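Long-range contacts in histidine acid phosphatase (Bifidobacterium longum subsp. infantis, PDB 6RXD), which probably hydrolyses phosphate groups from inositol polyphosphates, phytate among them, and from 2,3-bisphosphoglycerate, as a histidine acid phosphatase of the multiple inositol polyphosphate phosphatase subfamily: residues I37-M42 with Q447-A452; L58-A63 with N84-T89; K263-T268 with S295-S300; D376-T381 with T394-H399. One frame throughout, in Å; residues are numbered along the deposited sequence. Where two conformers were deposited one is given.

Interaction 1: I37-M42 with Q447-A452; sequences IYTESM and QWDVYA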
# COMPACT_ATOMS: atom_id res chain seq x y z
N ILE A 37 -27.21 2.03 -6.41
CA ILE A 37 -27.05 3.00 -7.50
C ILE A 37 -25.59 3.31 -7.88
O ILE A 37 -25.32 3.85 -8.95
CB ILE A 37 -27.75 4.34 -7.21
CG1 ILE A 37 -27.21 4.96 -5.92
CG2 ILE A 37 -29.27 4.15 -7.13
CD1 ILE A 37 -27.54 6.45 -5.79
N TYR A 38 -24.63 2.99 -7.00
CA TYR A 38 -23.25 3.36 -7.27
C TYR A 38 -22.30 2.54 -6.41
O TYR A 38 -22.66 2.13 -5.31
CB TYR A 38 -23.06 4.87 -7.00
CG TYR A 38 -21.68 5.40 -7.33
CD1 TYR A 38 -21.27 5.56 -8.66
CD2 TYR A 38 -20.80 5.76 -6.32
CE1 TYR A 38 -19.99 6.04 -8.96
CE2 TYR A 38 -19.53 6.25 -6.61
CZ TYR A 38 -19.13 6.38 -7.92
OH TYR A 38 -17.86 6.87 -8.18
N THR A 39 -21.09 2.31 -6.90
CA THR A 39 -20.04 1.79 -6.03
C THR A 39 -18.71 2.40 -6.43
O THR A 39 -18.55 2.87 -7.55
CB THR A 39 -19.97 0.25 -6.07
OG1 THR A 39 -19.07 -0.21 -5.05
CG2 THR A 39 -19.50 -0.25 -7.45
N GLU A 40 -17.74 2.43 -5.51
CA GLU A 40 -16.44 3.00 -5.87
C GLU A 40 -15.35 2.48 -4.96
O GLU A 40 -15.61 1.92 -3.91
CB GLU A 40 -16.48 4.53 -5.80
CG GLU A 40 -16.78 5.07 -4.43
CD GLU A 40 -16.71 6.57 -4.38
OE1 GLU A 40 -15.87 7.16 -5.10
OE2 GLU A 40 -17.50 7.17 -3.62
N SER A 41 -14.11 2.67 -5.40
CA SER A 41 -12.98 2.08 -4.69
C SER A 41 -11.72 2.89 -4.87
O SER A 41 -11.58 3.67 -5.82
CB SER A 41 -12.73 0.67 -5.21
OG SER A 41 -12.17 0.75 -6.51
N MET A 42 -10.78 2.71 -3.94
CA MET A 42 -9.40 3.05 -4.24
C MET A 42 -8.57 1.93 -3.64
O MET A 42 -8.76 1.55 -2.48
CB MET A 42 -9.00 4.41 -3.64
CG MET A 42 -7.57 4.85 -4.02
SD MET A 42 -6.26 4.13 -2.98
CE MET A 42 -6.58 4.94 -1.40
N GLN A 447 -13.65 0.55 -0.23
CA GLN A 447 -14.77 0.53 -1.18
C GLN A 447 -16.02 1.09 -0.51
O GLN A 447 -16.27 0.82 0.67
CB GLN A 447 -15.03 -0.90 -1.66
CG GLN A 447 -13.83 -1.54 -2.38
CD GLN A 447 -14.16 -2.88 -2.99
OE1 GLN A 447 -15.22 -3.05 -3.60
NE2 GLN A 447 -13.26 -3.84 -2.82
N TRP A 448 -16.80 1.88 -1.25
CA TRP A 448 -18.08 2.36 -0.72
C TRP A 448 -19.17 1.88 -1.64
O TRP A 448 -19.04 1.99 -2.87
CB TRP A 448 -18.14 3.88 -0.70
CG TRP A 448 -17.27 4.58 0.32
CD1 TRP A 448 -16.40 4.01 1.20
CD2 TRP A 448 -17.20 5.99 0.53
NE1 TRP A 448 -15.78 4.99 1.95
CE2 TRP A 448 -16.26 6.21 1.55
CE3 TRP A 448 -17.85 7.08 -0.05
CZ2 TRP A 448 -15.95 7.50 2.01
CZ3 TRP A 448 -17.54 8.36 0.40
CH2 TRP A 448 -16.60 8.55 1.43
N ASP A 449 -20.27 1.40 -1.05
CA ASP A 449 -21.48 1.08 -1.81
C ASP A 449 -22.55 2.11 -1.51
O ASP A 449 -22.72 2.50 -0.36
CB ASP A 449 -22.00 -0.30 -1.41
CG ASP A 449 -21.02 -1.41 -1.70
OD1 ASP A 449 -20.28 -1.31 -2.70
OD2 ASP A 449 -20.97 -2.38 -0.93
N VAL A 450 -23.28 2.53 -2.55
CA VAL A 450 -24.31 3.54 -2.37
C VAL A 450 -25.64 3.03 -2.89
O VAL A 450 -25.74 2.57 -4.03
CB VAL A 450 -23.96 4.85 -3.11
CG1 VAL A 450 -25.00 5.94 -2.83
CG2 VAL A 450 -22.57 5.33 -2.70
N TYR A 451 -26.66 3.10 -2.03
CA TYR A 451 -28.00 2.65 -2.40
C TYR A 451 -28.96 3.83 -2.28
O TYR A 451 -28.66 4.83 -1.63
CB TYR A 451 -28.46 1.54 -1.47
CG TYR A 451 -27.93 0.14 -1.74
CD1 TYR A 451 -28.78 -0.95 -1.75
CD2 TYR A 451 -26.57 -0.10 -1.96
CE1 TYR A 451 -28.32 -2.24 -1.96
CE2 TYR A 451 -26.10 -1.39 -2.18
CZ TYR A 451 -26.97 -2.45 -2.17
OH TYR A 451 -26.51 -3.73 -2.39
N ALA A 452 -30.13 3.71 -2.91
CA ALA A 452 -31.12 4.79 -2.83
C ALA A 452 -32.51 4.20 -2.80
O ALA A 452 -32.75 3.12 -3.33
CB ALA A 452 -30.97 5.75 -4.01
O HOH W 1 -16.76 -1.71 -5.56
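Ile37 and Tyr38 both face Val450 across two antiparallel strands of the mixed sheet of this histidine phosphatase, and together they make a classic beta bulge. Val450 O takes two amide hydrogens there, an almost straight one from Ile37 N at 2.8 Å and a longer, more bent one from Tyr38 N at 3.2 Å. Beyond the bulge the register is regular, Thr39 facing Asp449 as a non-hydrogen-bonded pair and Glu40 facing Trp448 as a hydrogen-bonded one. Ile37 can be followed outward from the bulge. Its CB keeps 4.2 Å from Val450 O. With chi1 at 58°, CG1 stands between the backbone N and carbonyl carbon and comes within 3.4 Å of Val450 O, while the other branch, CG2, leans on Ala452 CB. At the tip, CD1 meets both Ala452 CB and Val450 CG1, each at 3.9 Å. An alanine here would strip away both branches, and is likely to leave Val450 CG1 and the methyl of Ala452 without their apolar partner at this partly exposed end. The face bearing Thr39 and Asp449 is polar instead, and the two side chains run alongside each other. Asp449 OD1 also receives a salt bridge from Arg118, and OD2 one from Arg469. Thr39 OG1, turned away from its own backbone N (chi1 -171°), has Asp449 OD1 at 2.9 Å and Trp448 O at 3.1 Å as alternative acceptors for its single proton. Gln447 OE1 is reached by Arg118 NH2 and, at 2.8 Å, by a water that also donates to Thr39 OG1.

Interaction 2: L58-A63 with N84-T89; sequences LLMRMA and NLSGIT
Met60 and Leu85 reach toward each other from two helices and slide past in opposite directions, so that each side chain ends near the base of the other. Leu85 travels the deeper. Its CD1 methyl comes to rest on the opposing backbone, 3.5 Å from Met60 N and 3.6 Å from Leu59 C, with Met60 SD alongside it at 4.0 Å. The other methyl, CD2, turns to Leu59 CB at 3.8 Å, so the fork of the leucine straddles Leu59 and the start of Met60. Met60 returns the approach from the other side. Its CG leaves the helix opposite the backbone N (chi1 -169°), and bends at the next two torsions carry CE to Leu85 CB at 3.7 Å. Ser86 OG, on the residue after Leu85, is hydrogen-bonded to Val82 O of its own helix. The partners belong to helices 55-69 and 75-95, consecutive in the chain and packed as an antiparallel helix pair; the local axes pass 10.2 Å apart at an angle of 152°. This pair is part of the predominantly helical region that lies across the molecule from the mixed sheet. Leu59 and Leu85 both also touch Leu311 of helix 301-317, which closes over the same seam. On the far border of the contact, Ala63 adds its CB to the methyl CD1 of Leu85 at 4.3 Å, a looser touch one turn along from Leu59 and Met60.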
# COMPACT_ATOMS: atom_id res chain seq x y z
N LEU A 58 23.79 -6.39 -2.12
CA LEU A 58 24.70 -6.06 -1.03
C LEU A 58 24.94 -7.25 -0.12
O LEU A 58 26.07 -7.47 0.35
CB LEU A 58 24.17 -4.87 -0.22
CG LEU A 58 24.29 -3.50 -0.89
CD1 LEU A 58 23.46 -2.46 -0.17
CD2 LEU A 58 25.75 -3.08 -0.92
N LEU A 59 23.89 -8.03 0.15
CA LEU A 59 24.06 -9.18 1.01
C LEU A 59 24.89 -10.28 0.34
O LEU A 59 25.61 -11.00 1.01
CB LEU A 59 22.72 -9.70 1.52
CG LEU A 59 22.06 -8.83 2.59
CD1 LEU A 59 20.67 -9.36 2.87
CD2 LEU A 59 22.88 -8.81 3.89
N MET A 60 24.80 -10.40 -0.98
CA MET A 60 25.71 -11.31 -1.70
C MET A 60 27.16 -10.82 -1.67
O MET A 60 28.07 -11.63 -1.56
CB MET A 60 25.27 -11.55 -3.15
CG MET A 60 26.03 -12.70 -3.83
SD MET A 60 25.65 -14.30 -3.07
CE MET A 60 24.29 -14.86 -4.08
N ARG A 61 27.39 -9.51 -1.77
CA ARG A 61 28.76 -9.02 -1.63
C ARG A 61 29.30 -9.34 -0.23
O ARG A 61 30.46 -9.73 -0.08
CB ARG A 61 28.83 -7.50 -1.89
CG ARG A 61 28.26 -7.05 -3.24
CD ARG A 61 29.11 -7.54 -4.43
NE ARG A 61 28.77 -8.91 -4.85
CZ ARG A 61 27.71 -9.24 -5.58
NH1 ARG A 61 26.86 -8.31 -5.99
NH2 ARG A 61 27.50 -10.51 -5.91
N MET A 62 28.44 -9.21 0.78
CA MET A 62 28.84 -9.54 2.15
C MET A 62 29.14 -11.03 2.26
O MET A 62 30.12 -11.44 2.90
CB MET A 62 27.71 -9.14 3.12
CG MET A 62 28.00 -9.41 4.58
SD MET A 62 26.62 -8.80 5.58
CE MET A 62 27.27 -9.08 7.23
N ALA A 63 28.32 -11.84 1.59
CA ALA A 63 28.48 -13.29 1.62
C ALA A 63 29.79 -13.70 0.99
O ALA A 63 30.46 -14.62 1.49
CB ALA A 63 27.30 -13.96 0.91
N ASN A 84 19.71 -18.81 -0.77
CA ASN A 84 18.55 -17.94 -0.58
C ASN A 84 18.70 -16.66 -1.40
O ASN A 84 17.77 -16.23 -2.09
CB ASN A 84 18.37 -17.59 0.91
CG ASN A 84 17.78 -18.74 1.70
OD1 ASN A 84 16.99 -19.51 1.17
ND2 ASN A 84 18.18 -18.87 2.96
N LEU A 85 19.89 -16.07 -1.34
CA LEU A 85 20.15 -14.83 -2.08
C LEU A 85 20.08 -15.06 -3.58
O LEU A 85 19.41 -14.31 -4.28
CB LEU A 85 21.51 -14.24 -1.70
CG LEU A 85 21.71 -13.77 -0.26
CD1 LEU A 85 23.17 -13.37 -0.05
CD2 LEU A 85 20.82 -12.60 0.03
N SER A 86 20.75 -16.10 -4.08
CA SER A 86 20.72 -16.43 -5.51
C SER A 86 19.30 -16.66 -5.99
O SER A 86 18.92 -16.25 -7.09
CB SER A 86 21.56 -17.67 -5.79
OG SER A 86 22.92 -17.41 -5.55
N GLY A 87 18.50 -17.33 -5.15
CA GLY A 87 17.13 -17.64 -5.49
C GLY A 87 16.24 -16.41 -5.64
O GLY A 87 15.49 -16.31 -6.61
N ILE A 88 16.30 -15.48 -4.69
CA ILE A 88 15.44 -14.30 -4.79
C ILE A 88 15.91 -13.38 -5.92
O ILE A 88 15.11 -12.73 -6.60
CB ILE A 88 15.28 -13.55 -3.44
CG1 ILE A 88 14.09 -12.58 -3.52
CG2 ILE A 88 16.56 -12.81 -3.05
CD1 ILE A 88 13.50 -12.21 -2.17
N THR A 89 17.22 -13.36 -6.15
CA THR A 89 17.75 -12.58 -7.27
C THR A 89 17.26 -13.17 -8.59
O THR A 89 16.78 -12.45 -9.47
CB THR A 89 19.27 -12.53 -7.20
OG1 THR A 89 19.64 -11.78 -6.04
CG2 THR A 89 19.87 -11.86 -8.45

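Interaction 3: K263-T268 with S295-S300; sequences KWYNTT and SKKIKS
Trp264 and Tyr265 pair with Ile298 and Lys297 in a short two-stranded antiparallel ribbon at the partly buried edge of the helical region, an example of a small sheet with one dry and one wet side. Its backbone ladder has three bonds. Trp264 and Ile298 exchange two, Trp264 N to Ile298 O at 2.9 Å and Ile298 N to Trp264 O at 2.8 Å, as expected of a hydrogen-bonded pair. The third, Asn266 N to Lys296 O at 2.9 Å, is markedly bent (136° at the hydrogen), for the chain is already turning away: Asn266 is the centre of an inverse gamma turn. Tyr265 and Lys297 form the neighbouring non-hydrogen-bonded pair. On the buried side Ile298 presents CG2 to the rim of the indole, near its plane, 3.7 Å from Trp264 CE3. Trp264 NE1 is hydrogen-bonded to Thr65 OG1. On the other side Tyr265 and Lys297 lie alongside each other and point the same way. The lysine leaves its backbone between N and carbonyl carbon (chi1 60°) and then runs extended, which lays its CD 3.7 Å from Tyr265 CE1. Here the aliphatic part of a charged side chain does the packing. The buried side rests on helix 55-69, where Trp264 touches Met62 and Ile298 touches Leu58 and Leu59. Ile298 also touches Ala304 and Asp307 of helix 301-317, which starts immediately after Ser300, its N-cap, while Leu257 of helix 251-258 meets the indole.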
# COMPACT_ATOMS: atom_id res chain seq x y z
N LYS A 263 32.99 -3.16 5.00
CA LYS A 263 32.11 -2.17 4.41
C LYS A 263 31.83 -2.66 2.99
O LYS A 263 32.75 -3.00 2.25
CB LYS A 263 32.80 -0.81 4.39
CG LYS A 263 31.88 0.39 4.36
CD LYS A 263 32.67 1.68 4.65
CE LYS A 263 33.16 1.71 6.10
NZ LYS A 263 34.33 2.62 6.32
N TRP A 264 30.56 -2.72 2.61
CA TRP A 264 30.25 -3.19 1.26
C TRP A 264 29.45 -2.18 0.49
O TRP A 264 28.49 -1.62 1.01
CB TRP A 264 29.50 -4.54 1.30
CG TRP A 264 30.34 -5.61 1.88
CD1 TRP A 264 31.30 -6.34 1.23
CD2 TRP A 264 30.33 -6.07 3.23
NE1 TRP A 264 31.88 -7.23 2.10
CE2 TRP A 264 31.30 -7.09 3.34
CE3 TRP A 264 29.58 -5.73 4.36
CZ2 TRP A 264 31.55 -7.76 4.54
CZ3 TRP A 264 29.82 -6.40 5.55
CH2 TRP A 264 30.80 -7.41 5.63
N TYR A 265 29.86 -1.95 -0.76
CA TYR A 265 29.13 -1.07 -1.66
C TYR A 265 28.52 -1.89 -2.77
O TYR A 265 28.95 -3.01 -3.06
CB TYR A 265 30.06 -0.01 -2.27
CG TYR A 265 30.61 0.95 -1.25
CD1 TYR A 265 29.95 2.14 -0.97
CD2 TYR A 265 31.76 0.65 -0.53
CE1 TYR A 265 30.43 3.02 -0.02
CE2 TYR A 265 32.26 1.54 0.42
CZ TYR A 265 31.58 2.71 0.67
OH TYR A 265 32.06 3.59 1.61
N ASN A 266 27.50 -1.33 -3.40
CA ASN A 266 26.77 -2.03 -4.45
C ASN A 266 27.49 -1.94 -5.79
O ASN A 266 27.01 -1.33 -6.75
CB ASN A 266 25.35 -1.46 -4.54
CG ASN A 266 24.44 -2.31 -5.40
OD1 ASN A 266 24.82 -3.41 -5.82
ND2 ASN A 266 23.24 -1.80 -5.67
N THR A 267 28.66 -2.59 -5.85
CA THR A 267 29.51 -2.58 -7.03
C THR A 267 29.89 -4.02 -7.39
O THR A 267 29.53 -4.95 -6.68
CB THR A 267 30.79 -1.79 -6.79
OG1 THR A 267 31.55 -2.43 -5.74
CG2 THR A 267 30.47 -0.35 -6.38
N THR A 268 30.65 -4.17 -8.47
CA THR A 268 31.03 -5.50 -8.96
C THR A 268 31.79 -6.33 -7.93
O THR A 268 31.61 -7.54 -7.86
CB THR A 268 31.89 -5.41 -10.25
OG1 THR A 268 32.99 -4.52 -10.01
CG2 THR A 268 31.07 -4.88 -11.41
N SER A 295 26.23 3.73 -4.71
CA SER A 295 26.40 4.38 -3.42
C SER A 295 25.70 3.62 -2.30
O SER A 295 25.97 3.85 -1.13
CB SER A 295 25.86 5.81 -3.46
OG SER A 295 26.75 6.65 -4.17
N LYS A 296 24.79 2.72 -2.67
CA LYS A 296 24.09 1.90 -1.69
C LYS A 296 25.13 1.03 -0.97
O LYS A 296 26.05 0.49 -1.60
CB LYS A 296 23.05 1.02 -2.36
CG LYS A 296 21.88 1.77 -3.02
CD LYS A 296 21.10 2.63 -2.04
CE LYS A 296 19.98 3.40 -2.77
NZ LYS A 296 19.24 4.32 -1.86
N LYS A 297 24.97 0.87 0.35
CA LYS A 297 26.03 0.25 1.14
C LYS A 297 25.57 -0.45 2.42
O LYS A 297 24.48 -0.18 2.93
CB LYS A 297 27.08 1.31 1.51
CG LYS A 297 26.54 2.47 2.33
CD LYS A 297 27.56 3.61 2.30
CE LYS A 297 26.94 4.97 2.49
NZ LYS A 297 27.97 6.03 2.24
N ILE A 298 26.41 -1.35 2.91
CA ILE A 298 26.26 -1.95 4.23
C ILE A 298 27.50 -1.53 5.03
O ILE A 298 28.63 -1.86 4.65
CB ILE A 298 26.18 -3.50 4.16
CG1 ILE A 298 24.82 -3.96 3.61
CG2 ILE A 298 26.41 -4.13 5.54
CD1 ILE A 298 24.74 -5.50 3.35
N LYS A 299 27.31 -0.79 6.13
CA LYS A 299 28.47 -0.39 6.92
C LYS A 299 28.31 -0.71 8.40
O LYS A 299 29.16 -0.37 9.22
CB LYS A 299 28.82 1.09 6.72
CG LYS A 299 27.85 2.06 7.34
CD LYS A 299 26.89 2.60 6.31
CE LYS A 299 25.88 3.56 6.92
NZ LYS A 299 26.14 4.98 6.54
N SER A 300 27.23 -1.40 8.74
CA SER A 300 27.00 -1.77 10.12
C SER A 300 26.12 -2.99 10.18
O SER A 300 25.49 -3.35 9.18
CB SER A 300 26.26 -0.65 10.84
OG SER A 300 24.98 -0.49 10.26

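Interaction 4: D376-T381 with T394-H399; sequences DDFLNT and TFRFAH
Asp377 OD2 is held from two directions: Arg396 NH2 donates to it in a nearly straight salt bridge of 3.0 Å, and a water donates at 2.7 Å while accepting from Arg396 NE. The pair joins helix 372-386 to strand 391-398, an alpha/beta packing in which a helix covers the mixed sheet of the histidine phosphatase fold and runs antiparallel to the strand that follows it. NH2 lies above the carboxylate plane of Asp377, whereas OD2 sits in the guanidinium plane, and the two flat groups stand almost perpendicular, at 88°. Arg396 is also sandwiched. The ring of Phe378 lies over one face, tilted by only 20° and offset toward the rim, its CD2 3.6 Å above the plane; the methyl CG2 of Thr394 sits centrally over the opposite face at 3.7 Å. An arm extended from CG to NE delivers the guanidinium into this slot. Its NH1 turns to Glu40 and to the carbonyl of Ser41 on the adjoining strand, so one arginine spans helix and sheet. A leucine in place of Arg396 would probably leave the carboxylates of Asp377 and Glu40 without their shared positive partner and remove the flat group that Phe378 covers. One turn along the helix from Asp377, Thr381 CB approaches Thr394 OG1 at 4.2 Å, and both threonine hydroxyls are hydrogen-bonded to Tyr38 OH.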
# COMPACT_ATOMS: atom_id res chain seq x y z
N ASP A 376 -12.66 14.27 -1.35
CA ASP A 376 -13.56 15.11 -2.15
C ASP A 376 -14.12 14.33 -3.33
O ASP A 376 -15.31 14.40 -3.62
CB ASP A 376 -12.84 16.36 -2.68
CG ASP A 376 -12.57 17.40 -1.60
OD1 ASP A 376 -13.13 17.30 -0.49
OD2 ASP A 376 -11.80 18.35 -1.89
N ASP A 377 -13.27 13.59 -4.04
CA ASP A 377 -13.73 12.88 -5.22
C ASP A 377 -14.61 11.69 -4.88
O ASP A 377 -15.52 11.33 -5.64
CB ASP A 377 -12.56 12.41 -6.09
CG ASP A 377 -12.97 12.18 -7.53
OD1 ASP A 377 -13.46 13.14 -8.15
OD2 ASP A 377 -12.84 11.04 -8.03
N PHE A 378 -14.35 11.06 -3.73
CA PHE A 378 -15.20 9.96 -3.26
C PHE A 378 -16.63 10.46 -3.11
O PHE A 378 -17.58 9.75 -3.45
CB PHE A 378 -14.69 9.37 -1.94
CG PHE A 378 -13.97 8.05 -2.10
CD1 PHE A 378 -14.51 6.88 -1.55
CD2 PHE A 378 -12.78 7.97 -2.80
CE1 PHE A 378 -13.86 5.66 -1.68
CE2 PHE A 378 -12.11 6.74 -2.94
CZ PHE A 378 -12.66 5.59 -2.38
N LEU A 379 -16.79 11.68 -2.64
CA LEU A 379 -18.13 12.24 -2.45
C LEU A 379 -18.67 12.81 -3.75
O LEU A 379 -19.85 12.63 -4.08
CB LEU A 379 -18.11 13.31 -1.35
CG LEU A 379 -17.79 12.74 0.04
CD1 LEU A 379 -17.36 13.84 1.00
CD2 LEU A 379 -18.98 11.95 0.61
N ASN A 380 -17.81 13.49 -4.50
CA ASN A 380 -18.24 14.14 -5.74
C ASN A 380 -18.74 13.17 -6.81
O ASN A 380 -19.65 13.50 -7.56
CB ASN A 380 -17.12 15.01 -6.32
CG ASN A 380 -16.92 16.30 -5.56
OD1 ASN A 380 -17.81 16.75 -4.83
ND2 ASN A 380 -15.75 16.92 -5.72
N THR A 381 -18.12 12.00 -6.90
CA THR A 381 -18.55 11.02 -7.89
C THR A 381 -19.89 10.38 -7.49
O THR A 381 -20.65 9.94 -8.36
CB THR A 381 -17.49 9.93 -8.18
OG1 THR A 381 -17.18 9.22 -6.98
CG2 THR A 381 -16.21 10.53 -8.76
N THR A 394 -16.58 3.85 -9.98
CA THR A 394 -15.26 4.41 -10.23
C THR A 394 -14.28 3.55 -9.47
O THR A 394 -14.34 3.49 -8.24
CB THR A 394 -15.17 5.87 -9.76
OG1 THR A 394 -16.22 6.63 -10.37
CG2 THR A 394 -13.83 6.47 -10.16
N PHE A 395 -13.40 2.85 -10.19
CA PHE A 395 -12.40 1.97 -9.59
C PHE A 395 -11.02 2.60 -9.77
O PHE A 395 -10.56 2.79 -10.90
CB PHE A 395 -12.42 0.58 -10.24
CG PHE A 395 -13.73 -0.17 -10.07
CD1 PHE A 395 -14.31 -0.31 -8.82
CD2 PHE A 395 -14.36 -0.72 -11.17
CE1 PHE A 395 -15.51 -1.02 -8.67
CE2 PHE A 395 -15.56 -1.42 -11.03
CZ PHE A 395 -16.13 -1.58 -9.78
N ARG A 396 -10.37 2.94 -8.65
CA ARG A 396 -9.12 3.70 -8.67
C ARG A 396 -7.97 2.87 -8.13
O ARG A 396 -8.16 2.09 -7.19
CB ARG A 396 -9.23 4.95 -7.79
CG ARG A 396 -10.39 5.89 -8.10
CD ARG A 396 -10.53 6.87 -6.95
NE ARG A 396 -11.65 7.81 -7.11
CZ ARG A 396 -12.89 7.58 -6.69
NH1 ARG A 396 -13.20 6.43 -6.11
NH2 ARG A 396 -13.83 8.51 -6.86
N PHE A 397 -6.78 3.07 -8.70
CA PHE A 397 -5.60 2.28 -8.36
C PHE A 397 -4.41 3.18 -8.11
O PHE A 397 -4.09 4.04 -8.93
CB PHE A 397 -5.31 1.26 -9.47
CG PHE A 397 -6.45 0.31 -9.66
CD1 PHE A 397 -6.49 -0.89 -8.97
CD2 PHE A 397 -7.54 0.67 -10.45
CE1 PHE A 397 -7.57 -1.74 -9.09
CE2 PHE A 397 -8.63 -0.17 -10.58
CZ PHE A 397 -8.65 -1.37 -9.90
N ALA A 398 -3.76 3.00 -6.96
CA ALA A 398 -2.76 3.96 -6.51
C ALA A 398 -1.73 3.31 -5.60
O ALA A 398 -1.25 2.21 -5.88
CB ALA A 398 -3.45 5.16 -5.83
N HIS A 399 -1.40 3.97 -4.50
CA HIS A 399 -0.17 3.66 -3.75
C HIS A 399 -0.32 3.69 -2.24
O HIS A 399 -1.31 4.20 -1.71
CB HIS A 399 0.90 4.68 -4.16
CG HIS A 399 1.05 4.81 -5.64
ND1 HIS A 399 1.95 4.06 -6.36
CD2 HIS A 399 0.36 5.55 -6.54
CE1 HIS A 399 1.81 4.34 -7.65
NE2 HIS A 399 0.86 5.24 -7.78
O HOH W 2 -10.46 9.91 -8.54

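How the interactions relate
Interactions 1 and 4 share one mixed sheet, on neighbouring strands 34-44 and 391-398, and they touch through side chains of strand 34-44. Interactions 2 and 3 lie on the other side of the chain's centre, where helix 55-69 supplies one side of interaction 2 and also supports the ribbon of interaction 3, since Leu58 and Met62 pack on it. Chemistry follows place. Interactions 1, 2 and 4 are largely buried: strand pairing with buried charge in the first, almost wholly apolar contact in the second, an ion pair between helix and sheet in the fourth. Interaction 3 lies nearest the surface, dry toward the helices and lysine-rich outside.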